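Local coordinates for osmolarity sensor protein EnvZ (Escherichia coli, PDB 5XGA), which senses osmolarity as a membrane-bound histidine kinase that autophosphorylates and passes the phosphate to the regulator OmpR, its periplasmic domain probably contributing to signalling, at residues A[15-18]-A[19-23]; A[6-10]-A[11-15]. One frame throughout, in Å; residues are numbered along the deposited sequence.

Contact 1 of 2, residues A[15-18]-A[19-23]; sequences KVLA and YEVRM
The flat carboxylate of Glu20 has the CG1 methyl of Val16 above one of its faces, displaced toward OE2, with the Val16 CG1–Glu20 OE2 distance 3.7 Å; the two side chains run side by side, one turn apart. The methyl lies well off the carboxylate plane. Glu20 CG is anti to its own carbonyl carbon (chi1 -56°), which sets CG beside the backbone N and 3.2 Å from Val16 O, the oxygen that Glu20 N also binds at 3.1 Å, almost straight in line with the carbonyl. The other flat group, the phenol of Tyr19, swings away toward Leu29, and it is CB of Tyr19 that rests near Val16 O, at 3.7 Å. One residue further on, the same spacing recurs in apolar form. Leu17 and Val21 lie alongside each other, Leu17 CD1 meeting Val21 CG2 at 3.8 Å, while Val21 N donates to Leu17 O at 2.8 Å. Leu17 and Ala18 press on Met79 and Val21 on Leu83, all of helix 73-83, and the side chain of Val21 comes within about 4 Å of a bound CHAPS molecule. The hydrogen bonds here are main-chain ones, and the side chains meet by van der Waals contact, methyl to carboxylate or methyl to methyl: the Glu20 carboxylate gains no hydrogen bond from Val16, while the apolar Leu17–Val21 side suits burial against helix 73-83.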
ATOM      1  N   LYS A  15       2.040   7.046  -3.810  1.00 24.49           N
ATOM      2  CA  LYS A  15       1.351   7.059  -5.102  1.00 24.76           C
ATOM      3  C   LYS A  15       1.536   5.729  -5.805  1.00 23.14           C
ATOM      4  O   LYS A  15       0.596   5.162  -6.374  1.00 25.18           O
ATOM      5  CB  LYS A  15       1.866   8.181  -6.006  1.00 27.82           C
ATOM      6  CG  LYS A  15       1.603   9.586  -5.505  1.00 38.20           C
ATOM      7  CD  LYS A  15       1.938  10.621  -6.582  1.00 35.70           C
ATOM      8  CE  LYS A  15       0.724  10.890  -7.460  1.00 56.61           C
ATOM      9  NZ  LYS A  15      -0.444  11.337  -6.631  1.00 49.04           N
ATOM     10  N   VAL A  16       2.772   5.246  -5.777  1.00 20.55           N
ATOM     11  CA  VAL A  16       3.120   3.969  -6.386  1.00 22.26           C
ATOM     12  C   VAL A  16       2.365   2.826  -5.726  1.00 23.62           C
ATOM     13  O   VAL A  16       1.710   2.018  -6.388  1.00 24.34           O
ATOM     14  CB  VAL A  16       4.626   3.711  -6.278  1.00 27.16           C
ATOM     15  CG1 VAL A  16       4.923   2.242  -6.542  1.00 30.91           C
ATOM     16  CG2 VAL A  16       5.376   4.628  -7.239  1.00 28.67           C
ATOM     17  N   LEU A  17       2.456   2.779  -4.406  1.00 21.37           N
ATOM     18  CA  LEU A  17       1.766   1.772  -3.618  1.00 21.61           C
ATOM     19  C   LEU A  17       0.262   1.731  -3.910  1.00 19.76           C
ATOM     20  O   LEU A  17      -0.328   0.658  -4.067  1.00 19.91           O
ATOM     21  CB  LEU A  17       2.004   2.051  -2.141  1.00 17.51           C
ATOM     22  CG  LEU A  17       1.359   1.123  -1.135  1.00 22.31           C
ATOM     23  CD1 LEU A  17       1.892  -0.272  -1.315  1.00 26.86           C
ATOM     24  CD2 LEU A  17       1.647   1.651   0.266  1.00 25.28           C
ATOM     25  N   ALA A  18      -0.355   2.901  -3.970  1.00 23.72           N
ATOM     26  CA  ALA A  18      -1.803   2.991  -4.182  1.00 24.17           C
ATOM     27  C   ALA A  18      -2.210   2.369  -5.510  1.00 23.95           C
ATOM     28  O   ALA A  18      -3.158   1.579  -5.583  1.00 24.70           O
ATOM     29  CB  ALA A  18      -2.252   4.441  -4.118  1.00 21.74           C
ATOM     30  N   TYR A  19      -1.495   2.739  -6.563  1.00 21.33           N
ATOM     31  CA  TYR A  19      -1.765   2.211  -7.893  1.00 26.71           C
ATOM     32  C   TYR A  19      -1.614   0.703  -7.946  1.00 25.28           C
ATOM     33  O   TYR A  19      -2.472   0.007  -8.488  1.00 26.89           O
ATOM     34  CB  TYR A  19      -0.849   2.840  -8.936  1.00 27.64           C
ATOM     35  CG  TYR A  19      -1.338   2.507 -10.322  1.00 36.32           C
ATOM     36  CD1 TYR A  19      -2.624   2.858 -10.713  1.00 34.66           C
ATOM     37  CD2 TYR A  19      -0.546   1.806 -11.223  1.00 40.00           C
ATOM     38  CE1 TYR A  19      -3.108   2.543 -11.975  1.00 44.55           C
ATOM     39  CE2 TYR A  19      -1.021   1.487 -12.495  1.00 43.58           C
ATOM     40  CZ  TYR A  19      -2.306   1.857 -12.859  1.00 39.78           C
ATOM     41  OH  TYR A  19      -2.800   1.550 -14.108  1.00 46.99           O
ATOM     42  N   GLU A  20      -0.531   0.189  -7.370  1.00 20.67           N
ATOM     43  CA  GLU A  20      -0.281  -1.248  -7.385  1.00 23.24           C
ATOM     44  C   GLU A  20      -1.259  -2.005  -6.494  1.00 24.80           C
ATOM     45  O   GLU A  20      -1.736  -3.064  -6.873  1.00 23.19           O
ATOM     46  CB  GLU A  20       1.175  -1.546  -6.967  1.00 21.76           C
ATOM     47  CG  GLU A  20       2.187  -0.819  -7.836  1.00 20.03           C
ATOM     48  CD  GLU A  20       3.584  -1.427  -7.793  1.00 34.98           C
ATOM     49  OE1 GLU A  20       3.777  -2.463  -7.125  1.00 38.28           O
ATOM     50  OE2 GLU A  20       4.490  -0.872  -8.445  1.00 33.55           O
ATOM     51  N   VAL A  21      -1.566  -1.477  -5.308  1.00 21.76           N
ATOM     52  CA  VAL A  21      -2.564  -2.133  -4.468  1.00 18.37           C
ATOM     53  C   VAL A  21      -3.934  -2.148  -5.150  1.00 23.90           C
ATOM     54  O   VAL A  21      -4.703  -3.102  -5.003  1.00 23.25           O
ATOM     55  CB  VAL A  21      -2.682  -1.464  -3.113  1.00 19.82           C
ATOM     56  CG1 VAL A  21      -3.920  -1.980  -2.382  1.00 22.66           C
ATOM     57  CG2 VAL A  21      -1.421  -1.747  -2.307  1.00 20.35           C
ATOM     58  N   ARG A  22      -4.226  -1.098  -5.902  1.00 20.89           N
ATOM     59  CA  ARG A  22      -5.479  -1.038  -6.644  1.00 26.29           C
ATOM     60  C   ARG A  22      -5.562  -2.230  -7.609  1.00 28.89           C
ATOM     61  O   ARG A  22      -6.605  -2.867  -7.753  1.00 27.23           O
ATOM     62  CB  ARG A  22      -5.582   0.288  -7.396  1.00 27.34           C
ATOM     63  CG  ARG A  22      -6.945   0.547  -7.985  1.00 36.17           C
ATOM     64  CD  ARG A  22      -6.976   1.862  -8.725  1.00 38.28           C
ATOM     65  NE  ARG A  22      -8.088   1.883  -9.671  1.00 38.82           N
ATOM     66  CZ  ARG A  22      -8.155   2.694 -10.721  1.00 44.46           C
ATOM     67  NH1 ARG A  22      -7.177   3.559 -10.955  1.00 34.40           N
ATOM     68  NH2 ARG A  22      -9.201   2.635 -11.537  1.00 46.21           N
ATOM     69  N   MET A  23      -4.437  -2.552  -8.240  1.00 24.35           N
ATOM     70  CA  MET A  23      -4.365  -3.697  -9.139  1.00 22.41           C
ATOM     71  C   MET A  23      -4.409  -5.022  -8.382  1.00 27.42           C
ATOM     72  O   MET A  23      -5.001  -5.985  -8.860  1.00 25.50           O
ATOM     73  CB  MET A  23      -3.095  -3.622 -10.000  1.00 35.21           C
ATOM     74  CG  MET A  23      -3.229  -2.798 -11.281  1.00 31.09           C
ATOM     75  SD  MET A  23      -1.639  -2.640 -12.155  1.00 35.98           S
ATOM     76  CE  MET A  23      -0.800  -1.485 -11.080  1.00 44.93           C
TER

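Contact 2 of 2, residues A[6-10]-A[11-15]; sequences ILPSL and QQFNK
Ser9 begins the helix by turning its hydroxyl forward over the first turn to Gln12: OG accepts from Gln12 N at 2.9 Å, with a fairly straight N-H...O angle of 162°. The torsion behind this bond (chi1 66°) tucks OG between the backbone N and the carbonyl carbon of Ser9, which also sets OG beside Gln12 CB at 3.3 Å. Ser9 O takes Phe13 N at 2.9 Å, so one residue holds two amides of the first turn. The neighbouring glutamines adopt contrasting shapes. Gln11 bends at its second torsion (chi2 89°), folding its amide back along the chain until OE1 reaches Ser9 CB at 3.3 Å; a water that accepts from Leu10 N donates a weak hydrogen bond to this OE1. Gln12 instead stays extended and carries its OE1 alongside the proline, 3.5 Å from Pro8 CB. With an alanine here in place of Ser9, OG is gone, and Gln12 N would probably be left without its capping acceptor, weakening the start of the helix. Leu10 and Asn14 face inward, against Leu75 of helix 73-83, and Asn14 OD1 is hydrogen-bonded to Gln78. On another flank Pro8 CG lies 4.3 Å from Phe13 CB, while the Phe13 ring continues onward to Leu116. A serine N-cap, with apolar residues just before it and four places after it in touch, is the hallmark of a helix start closed by a capping bond and a hydrophobic staple, here opening helix 10-24.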
ATOM      1  N   ILE A   6      15.737   4.422  -8.475  1.00 35.70           N
ATOM      2  CA  ILE A   6      15.088   5.488  -7.710  1.00 26.47           C
ATOM      3  C   ILE A   6      14.977   5.183  -6.218  1.00 30.39           C
ATOM      4  O   ILE A   6      14.605   4.076  -5.829  1.00 28.04           O
ATOM      5  CB  ILE A   6      13.662   5.767  -8.237  1.00 27.92           C
ATOM      6  CG1 ILE A   6      13.652   5.919  -9.752  1.00 26.87           C
ATOM      7  CG2 ILE A   6      13.058   7.002  -7.562  1.00 24.50           C
ATOM      8  CD1 ILE A   6      12.285   6.249 -10.310  1.00 33.12           C
ATOM      9  N   LEU A   7      15.295   6.172  -5.386  1.00 26.75           N
ATOM     10  CA  LEU A   7      14.901   6.133  -3.969  1.00 19.51           C
ATOM     11  C   LEU A   7      13.756   7.122  -3.797  1.00 25.25           C
ATOM     12  O   LEU A   7      13.970   8.332  -3.749  1.00 20.53           O
ATOM     13  CB  LEU A   7      16.059   6.482  -3.039  1.00 24.10           C
ATOM     14  CG  LEU A   7      15.757   6.339  -1.537  1.00 29.12           C
ATOM     15  CD1 LEU A   7      15.633   4.865  -1.119  1.00 25.61           C
ATOM     16  CD2 LEU A   7      16.810   7.052  -0.677  1.00 27.26           C
ATOM     17  N   PRO A   8      12.526   6.611  -3.741  1.00 25.63           N
ATOM     18  CA  PRO A   8      11.388   7.526  -3.833  1.00 21.90           C
ATOM     19  C   PRO A   8      11.104   8.216  -2.520  1.00 20.95           C
ATOM     20  O   PRO A   8      11.356   7.644  -1.454  1.00 22.45           O
ATOM     21  CB  PRO A   8      10.233   6.602  -4.213  1.00 24.93           C
ATOM     22  CG  PRO A   8      10.581   5.320  -3.492  1.00 24.75           C
ATOM     23  CD  PRO A   8      12.098   5.206  -3.649  1.00 25.83           C
ATOM     24  N   SER A   9      10.566   9.433  -2.608  1.00 20.62           N
ATOM     25  CA  SER A   9      10.018  10.116  -1.453  1.00 23.10           C
ATOM     26  C   SER A   9       8.873   9.297  -0.890  1.00 25.73           C
ATOM     27  O   SER A   9       8.323   8.430  -1.566  1.00 22.27           O
ATOM     28  CB  SER A   9       9.510  11.515  -1.824  1.00 24.49           C
ATOM     29  OG  SER A   9       8.404  11.411  -2.712  1.00 27.02           O
ATOM     30  N   LEU A  10       8.506   9.587   0.347  1.00 22.09           N
ATOM     31  CA  LEU A  10       7.335   8.971   0.942  1.00 25.77           C
ATOM     32  C   LEU A  10       6.095   9.269   0.099  1.00 21.97           C
ATOM     33  O   LEU A  10       5.252   8.399  -0.114  1.00 23.79           O
ATOM     34  CB  LEU A  10       7.154   9.476   2.374  1.00 28.98           C
ATOM     35  CG  LEU A  10       6.097   8.737   3.177  1.00 31.83           C
ATOM     36  CD1 LEU A  10       6.496   7.279   3.351  1.00 26.88           C
ATOM     37  CD2 LEU A  10       5.916   9.429   4.527  1.00 32.72           C
ATOM     38  N   GLN A  11       6.000  10.498  -0.400  1.00 21.81           N
ATOM     39  CA  GLN A  11       4.840  10.905  -1.191  1.00 30.58           C
ATOM     40  C   GLN A  11       4.764  10.145  -2.511  1.00 30.05           C
ATOM     41  O   GLN A  11       3.697   9.703  -2.933  1.00 26.51           O
ATOM     42  CB  GLN A  11       4.879  12.411  -1.456  1.00 36.97           C
ATOM     43  CG  GLN A  11       4.921  13.273  -0.188  1.00 41.89           C
ATOM     44  CD  GLN A  11       6.343  13.552   0.314  1.00 43.95           C
ATOM     45  OE1 GLN A  11       7.231  12.706   0.211  1.00 32.58           O
ATOM     46  NE2 GLN A  11       6.555  14.751   0.863  1.00 47.40           N
ATOM     47  N   GLN A  12       5.906   9.999  -3.178  1.00 24.07           N
ATOM     48  CA  GLN A  12       5.948   9.232  -4.422  1.00 20.77           C
ATOM     49  C   GLN A  12       5.671   7.749  -4.172  1.00 25.17           C
ATOM     50  O   GLN A  12       5.012   7.080  -4.979  1.00 24.85           O
ATOM     51  CB  GLN A  12       7.311   9.395  -5.083  1.00 24.34           C
ATOM     52  CG  GLN A  12       7.426   8.735  -6.420  1.00 29.13           C
ATOM     53  CD  GLN A  12       8.744   9.072  -7.060  1.00 36.43           C
ATOM     54  OE1 GLN A  12       9.726   9.336  -6.358  1.00 24.42           O
ATOM     55  NE2 GLN A  12       8.778   9.091  -8.391  1.00 38.39           N
ATOM     56  N   PHE A  13       6.202   7.235  -3.062  1.00 21.02           N
ATOM     57  CA  PHE A  13       6.012   5.831  -2.720  1.00 19.69           C
ATOM     58  C   PHE A  13       4.543   5.531  -2.479  1.00 23.30           C
ATOM     59  O   PHE A  13       4.036   4.507  -2.926  1.00 24.07           O
ATOM     60  CB  PHE A  13       6.824   5.449  -1.495  1.00 24.24           C
ATOM     61  CG  PHE A  13       6.685   4.005  -1.116  1.00 24.60           C
ATOM     62  CD1 PHE A  13       7.293   3.017  -1.867  1.00 25.53           C
ATOM     63  CD2 PHE A  13       5.958   3.637  -0.002  1.00 25.81           C
ATOM     64  CE1 PHE A  13       7.173   1.686  -1.508  1.00 30.01           C
ATOM     65  CE2 PHE A  13       5.834   2.307   0.358  1.00 24.85           C
ATOM     66  CZ  PHE A  13       6.441   1.336  -0.393  1.00 24.64           C
ATOM     67  N   ASN A  14       3.864   6.426  -1.762  1.00 23.20           N
ATOM     68  CA  ASN A  14       2.427   6.276  -1.531  1.00 22.29           C
ATOM     69  C   ASN A  14       1.642   6.221  -2.844  1.00 22.68           C
ATOM     70  O   ASN A  14       0.674   5.451  -2.981  1.00 21.73           O
ATOM     71  CB  ASN A  14       1.916   7.426  -0.649  1.00 21.74           C
ATOM     72  CG  ASN A  14       0.572   7.131  -0.027  1.00 26.24           C
ATOM     73  OD1 ASN A  14      -0.437   7.803  -0.315  1.00 27.10           O
ATOM     74  ND2 ASN A  14       0.542   6.125   0.842  1.00 21.30           N
ATOM     75  N   LYS A  15       2.040   7.046  -3.810  1.00 24.49           N
ATOM     76  CA  LYS A  15       1.351   7.059  -5.102  1.00 24.76           C
ATOM     77  C   LYS A  15       1.536   5.729  -5.805  1.00 23.14           C
ATOM     78  O   LYS A  15       0.596   5.162  -6.374  1.00 25.18           O
ATOM     79  CB  LYS A  15       1.866   8.181  -6.006  1.00 27.82           C
ATOM     80  CG  LYS A  15       1.603   9.586  -5.505  1.00 38.20           C
ATOM     81  CD  LYS A  15       1.938  10.621  -6.582  1.00 35.70           C
ATOM     82  CE  LYS A  15       0.724  10.890  -7.460  1.00 56.61           C
ATOM     83  NZ  LYS A  15      -0.444  11.337  -6.631  1.00 49.04           N
TER
HETATM   84  O   HOH W   1       9.788  11.330   2.001  1.00 27.90           O

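Both contacts are local and belong to one element, helix 10-24: contact 2 comes first along the chain, covering the lead-in loop and the opening turns, and contact 1 follows, with Lys15 common to both and their centres 12 Å apart. Contact 1 lies nearer the centre of the domain, about 6 Å from it, and contact 2 further out, about 12 Å. Helix 73-83 runs beside both, and Gln78 binds the side chains of Asn14 and Lys15 where they join. Around contact 2 the helix also touches strand 87-92 of the five-stranded antiparallel sheet; around contact 1 it meets helix 41-51. One helix therefore links the capped N-terminal end to the end where CHAPS binds.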